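Local coordinates for glycoside hydrolase YxiA (Bacillus licheniformis, PDB 3LV4), which probably hydrolyses the alpha-1,5-linked backbone of L-arabinan as a calcium-binding glycoside hydrolase of family 43, at residues 244-248 with 431-435; 275-281 with 358-362. All blocks are in the same frame, centred on the assembly; numbering follows the deposited sequence.

Contact 1: 244-248 with 431-435; sequences YDAEG and LSREG. With CA (calcium ion), chain E.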
# COMPACT_ATOMS: atom_id res chain seq x y z
N TYR A 244 11.72 6.10 -9.39
CA TYR A 244 12.38 5.06 -10.18
C TYR A 244 12.20 3.72 -9.51
O TYR A 244 12.10 3.64 -8.28
CB TYR A 244 13.89 5.33 -10.29
CG TYR A 244 14.22 6.59 -11.04
CD1 TYR A 244 14.47 7.78 -10.37
CD2 TYR A 244 14.26 6.60 -12.43
CE1 TYR A 244 14.77 8.94 -11.06
CE2 TYR A 244 14.55 7.74 -13.13
CZ TYR A 244 14.81 8.91 -12.44
OH TYR A 244 15.10 10.06 -13.16
N ASP A 245 12.16 2.65 -10.31
CA ASP A 245 12.16 1.31 -9.74
C ASP A 245 13.59 0.80 -9.58
O ASP A 245 14.55 1.57 -9.76
CB ASP A 245 11.23 0.34 -10.51
CG ASP A 245 11.71 0.03 -11.93
OD1 ASP A 245 12.89 0.28 -12.27
OD2 ASP A 245 10.89 -0.52 -12.71
N ALA A 246 13.77 -0.47 -9.23
CA ALA A 246 15.11 -0.94 -8.90
C ALA A 246 16.01 -1.17 -10.13
O ALA A 246 17.22 -1.34 -10.00
CB ALA A 246 15.07 -2.17 -7.99
N GLU A 247 15.41 -1.15 -11.32
CA GLU A 247 16.16 -1.19 -12.57
C GLU A 247 16.42 0.22 -13.09
O GLU A 247 16.97 0.40 -14.18
CB GLU A 247 15.41 -1.99 -13.63
CG GLU A 247 15.46 -3.49 -13.39
CD GLU A 247 14.68 -4.28 -14.41
OE1 GLU A 247 13.54 -3.89 -14.75
OE2 GLU A 247 15.19 -5.32 -14.88
N GLY A 248 16.00 1.23 -12.33
CA GLY A 248 16.18 2.60 -12.76
C GLY A 248 15.19 3.05 -13.82
O GLY A 248 15.38 4.12 -14.44
N LEU A 431 14.57 -9.25 -2.57
CA LEU A 431 14.19 -8.62 -3.83
C LEU A 431 15.35 -8.64 -4.81
O LEU A 431 16.50 -8.50 -4.40
CB LEU A 431 13.80 -7.16 -3.60
CG LEU A 431 12.48 -6.83 -2.88
CD1 LEU A 431 12.44 -5.35 -2.48
CD2 LEU A 431 11.28 -7.16 -3.76
N SER A 432 15.04 -8.79 -6.09
CA SER A 432 16.02 -8.65 -7.16
C SER A 432 15.95 -7.26 -7.78
O SER A 432 14.94 -6.55 -7.63
CB SER A 432 15.73 -9.66 -8.26
OG SER A 432 14.48 -9.34 -8.87
N ARG A 433 17.00 -6.88 -8.49
CA ARG A 433 17.00 -5.62 -9.23
C ARG A 433 15.80 -5.58 -10.18
O ARG A 433 15.20 -4.52 -10.42
CB ARG A 433 18.30 -5.46 -10.02
CG ARG A 433 18.45 -4.12 -10.71
CD ARG A 433 19.86 -3.94 -11.26
NE ARG A 433 19.97 -4.29 -12.67
CZ ARG A 433 21.13 -4.45 -13.30
NH1 ARG A 433 22.27 -4.29 -12.63
NH2 ARG A 433 21.15 -4.77 -14.59
N GLU A 434 15.47 -6.75 -10.72
CA GLU A 434 14.37 -6.88 -11.68
C GLU A 434 13.01 -6.54 -11.07
O GLU A 434 12.04 -6.28 -11.80
CB GLU A 434 14.36 -8.29 -12.26
CG GLU A 434 15.44 -8.53 -13.33
CD GLU A 434 16.81 -8.83 -12.75
OE1 GLU A 434 16.95 -8.99 -11.52
OE2 GLU A 434 17.77 -8.92 -13.55
N GLY A 435 12.93 -6.56 -9.75
CA GLY A 435 11.76 -6.07 -9.05
C GLY A 435 10.80 -7.15 -8.57
O GLY A 435 9.65 -6.84 -8.28
CA CA E . 13.16 -5.63 -16.52
O HOH W 1 12.79 -3.03 -10.32
O HOH W 2 11.96 -6.55 -14.45
O HOH W 3 11.27 -4.03 -16.84
O HOH W 4 12.83 -5.99 -19.13
O HOH W 5 14.59 -3.89 -17.75
O HOH W 6 14.66 -7.62 -16.98

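Contact 2: 275-281 with 358-362; sequences MGNFSFN and ELVRH. With CA (calcium ion), chain D.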
# COMPACT_ATOMS: atom_id res chain seq x y z
N MSE A 275 4.47 -8.06 -3.27
CA MSE A 275 3.58 -9.13 -2.80
C MSE A 275 2.42 -9.32 -3.77
O MSE A 275 1.77 -8.35 -4.16
CB MSE A 275 3.06 -8.79 -1.40
CG MSE A 275 2.05 -9.78 -0.83
SE MSE A 275 1.41 -9.21 0.96
CE MSE A 275 1.18 -7.30 0.63
N GLY A 276 2.17 -10.58 -4.15
CA GLY A 276 0.98 -10.95 -4.89
C GLY A 276 0.19 -12.02 -4.16
O GLY A 276 0.35 -12.19 -2.94
N ASN A 277 -0.66 -12.76 -4.88
CA ASN A 277 -1.48 -13.81 -4.29
C ASN A 277 -0.62 -15.03 -3.97
O ASN A 277 0.20 -15.44 -4.79
CB ASN A 277 -2.57 -14.26 -5.26
CG ASN A 277 -3.52 -13.14 -5.69
OD1 ASN A 277 -3.43 -12.01 -5.23
ND2 ASN A 277 -4.44 -13.48 -6.59
N PHE A 278 -0.81 -15.62 -2.79
CA PHE A 278 0.05 -16.73 -2.39
C PHE A 278 -0.60 -17.57 -1.31
O PHE A 278 -1.54 -17.13 -0.65
CB PHE A 278 1.36 -16.19 -1.82
CG PHE A 278 1.20 -15.55 -0.47
CD1 PHE A 278 1.31 -16.31 0.68
CD2 PHE A 278 0.89 -14.20 -0.36
CE1 PHE A 278 1.13 -15.72 1.93
CE2 PHE A 278 0.71 -13.61 0.89
CZ PHE A 278 0.83 -14.37 2.03
N SER A 279 -0.07 -18.77 -1.12
CA SER A 279 -0.50 -19.63 -0.03
C SER A 279 0.68 -20.51 0.38
O SER A 279 1.21 -21.26 -0.44
CB SER A 279 -1.69 -20.48 -0.46
OG SER A 279 -2.18 -21.22 0.65
N PHE A 280 1.11 -20.37 1.63
CA PHE A 280 2.15 -21.24 2.16
C PHE A 280 1.54 -22.60 2.48
O PHE A 280 0.63 -22.70 3.31
CB PHE A 280 2.75 -20.67 3.44
CG PHE A 280 3.76 -19.57 3.21
CD1 PHE A 280 5.01 -19.86 2.70
CD2 PHE A 280 3.47 -18.25 3.56
CE1 PHE A 280 5.96 -18.87 2.51
CE2 PHE A 280 4.42 -17.24 3.37
CZ PHE A 280 5.67 -17.55 2.85
N ASN A 281 2.03 -23.64 1.82
CA ASN A 281 1.53 -24.99 2.07
C ASN A 281 0.03 -25.13 1.84
O ASN A 281 -0.62 -25.97 2.47
CB ASN A 281 1.87 -25.43 3.49
CG ASN A 281 3.09 -26.27 3.52
OD1 ASN A 281 3.26 -27.14 2.66
ND2 ASN A 281 3.97 -26.03 4.49
N GLU A 358 9.47 -23.27 2.90
CA GLU A 358 8.48 -23.03 1.87
C GLU A 358 8.88 -21.74 1.17
O GLU A 358 9.09 -20.72 1.82
CB GLU A 358 7.09 -22.87 2.47
CG GLU A 358 6.57 -24.11 3.12
CD GLU A 358 6.27 -25.20 2.12
OE1 GLU A 358 6.06 -24.90 0.92
OE2 GLU A 358 6.24 -26.37 2.55
N LEU A 359 8.98 -21.79 -0.16
CA LEU A 359 9.38 -20.63 -0.95
C LEU A 359 8.21 -20.12 -1.77
O LEU A 359 7.58 -20.90 -2.50
CB LEU A 359 10.51 -21.01 -1.91
CG LEU A 359 10.98 -19.93 -2.90
CD1 LEU A 359 11.71 -18.79 -2.19
CD2 LEU A 359 11.86 -20.53 -3.98
N VAL A 360 7.94 -18.82 -1.67
CA VAL A 360 6.98 -18.18 -2.56
C VAL A 360 7.73 -17.23 -3.47
O VAL A 360 8.51 -16.40 -3.00
CB VAL A 360 5.90 -17.37 -1.79
CG1 VAL A 360 5.03 -16.59 -2.78
CG2 VAL A 360 5.04 -18.29 -0.94
N ARG A 361 7.53 -17.38 -4.77
CA ARG A 361 8.11 -16.47 -5.75
C ARG A 361 6.98 -15.63 -6.33
O ARG A 361 6.16 -16.12 -7.12
CB ARG A 361 8.83 -17.26 -6.85
CG ARG A 361 10.20 -17.81 -6.40
CD ARG A 361 10.79 -18.75 -7.44
NE ARG A 361 10.19 -20.07 -7.30
CZ ARG A 361 10.35 -21.08 -8.15
NH1 ARG A 361 11.10 -20.94 -9.24
NH2 ARG A 361 9.75 -22.24 -7.90
N HIS A 362 6.91 -14.37 -5.90
CA HIS A 362 5.78 -13.51 -6.28
C HIS A 362 5.82 -13.07 -7.74
O HIS A 362 4.79 -12.70 -8.30
CB HIS A 362 5.69 -12.30 -5.35
CG HIS A 362 5.38 -12.65 -3.93
ND1 HIS A 362 4.10 -12.91 -3.48
CD2 HIS A 362 6.18 -12.78 -2.84
CE1 HIS A 362 4.13 -13.17 -2.19
NE2 HIS A 362 5.38 -13.11 -1.78
CA CA D . 5.10 -28.46 1.98
O HOH W 7 2.43 -13.94 -5.58
O HOH W 8 5.16 -29.07 4.60
O HOH W 9 4.93 -27.20 -0.17
O HOH W 10 4.13 -30.33 0.12

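Contact 1: 244-248 with 431-435
Two type I beta turns, Asp245 to Gly248 and Ser432 to Gly435, meet corner to corner where Ala246 and Arg433 bring their CA atoms to 5.1 Å. The carbonyl of Arg433 is the centre of the touch. Arg433 O lies 3.4 Å from Ala246 CB, the methyl pointing toward the second turn. The same Arg433 O is 3.2 Å from Glu247 CG. In return, the Arg433 aliphatic stem lies over the first turn, its CG 3.1 Å from Ala246 O. With CG anti to the backbone N (chi1 -174°), Arg433 runs out extended as far as CD before bending at chi3, so methylenes rather than the guanidinium meet the carbonyl.

Direct polar bonding is replaced by solvent. Water 1 donates to Arg433 O at 2.8 Å and weakly accepts from Ala246 N, tying the turns together. Beyond CG the Glu247 chain is extended and carries its carboxylate past Glu434, whose CG is 3.6 Å from Glu247 OE2; the two carboxylate planes are turned 58° apart. Both oxygens of Glu247 grip a calcium ion, the farther, OE2, at 2.6 Å, and five waters and one atom from elsewhere in the structure complete the shell. The ion probably offsets the negative charge of the two glutamates. One of its waters, water 2, donates to Glu434 O at 2.7 Å, giving a second solvent link between the turns.

Beneath this surface contact, Ala246 and Leu431 both pack on Trp332 and Val272, and the backbone of Gly435 bonds to Lys273. The turn at 432-435 connects strands 423-432 and 437-442 of the C-terminal domain and rests against the start of strand 272-280 through that bond, beside the loop that follows strand 230-236 of the catalytic domain.

Contact 2: 275-281 with 358-362
Val360 stands between the rings of Phe280 and His362, giving one methyl to each. Its CG2 comes over a face of Phe280, 4.0 Å from the ring centroid in a CH-pi contact, while CG1 covers one face of His362 and also meets Phe278 CB at 3.8 Å. Having CG1 anti to the backbone N (chi1 173°) is what splits the two methyls in this way. The opposite face of His362 receives Met275 CA, again a CH-pi contact, close over the ring. Phe278 CD2 lies at the edge of the imidazole, 3.9 Å from His362 CE1, with the two ring planes steeply inclined at 84°. Water 7, held by His362 ND1 at 2.9 Å, donates to Asn277 O. A leucine in place of His362 would probably leave this water without its ring partner and take the flat cover from Met275 CA.

Away from this tight aromatic part, the other end of the contact is wetter and rests on metal. Glu358 still gives its CB to the edge of Phe280, but its chain bends at chi2 to bring OE2 to a calcium ion. Asn281 OD1 reaches the same ion at 2.4 Å, its amide turned 60° from the Glu358 carboxylate. Glu375 and waters 8, 9 and 10 also bind the ion; water 9 donates to Glu358 OE1 at 2.8 Å, an oxygen also held by Ser373.

Strands 278-280 and 358-362 run antiparallel, their axes 7.9 Å apart. Both belong to strands that pair with 371-378, 272-280 in parallel and 355-363 antiparallel, and Trp439 of strand 437-442 packs edge-to-face against both Phe278 and His362.

Both contacts join the family 43 catalytic domain, a five-bladed beta-propeller in this family, to the C-terminal lipocalin-like domain, yet at different depths. Contact 2 is buried and built mainly from aromatic and aliphatic side chains between strands, whereas contact 1 is a smaller surface touch between turns, with carbonyls against methylenes and waters as its bridges. Strand 272-280 belongs to contact 2, and its beginning packs against contact 1; strand 437-442 follows the second turn of contact 1 and lines contact 2. Each has its own calcium: residues from both segments coordinate the ion in contact 2, but in contact 1 the second segment reaches it through water. The contacts lie about 20 Å apart, centre to centre.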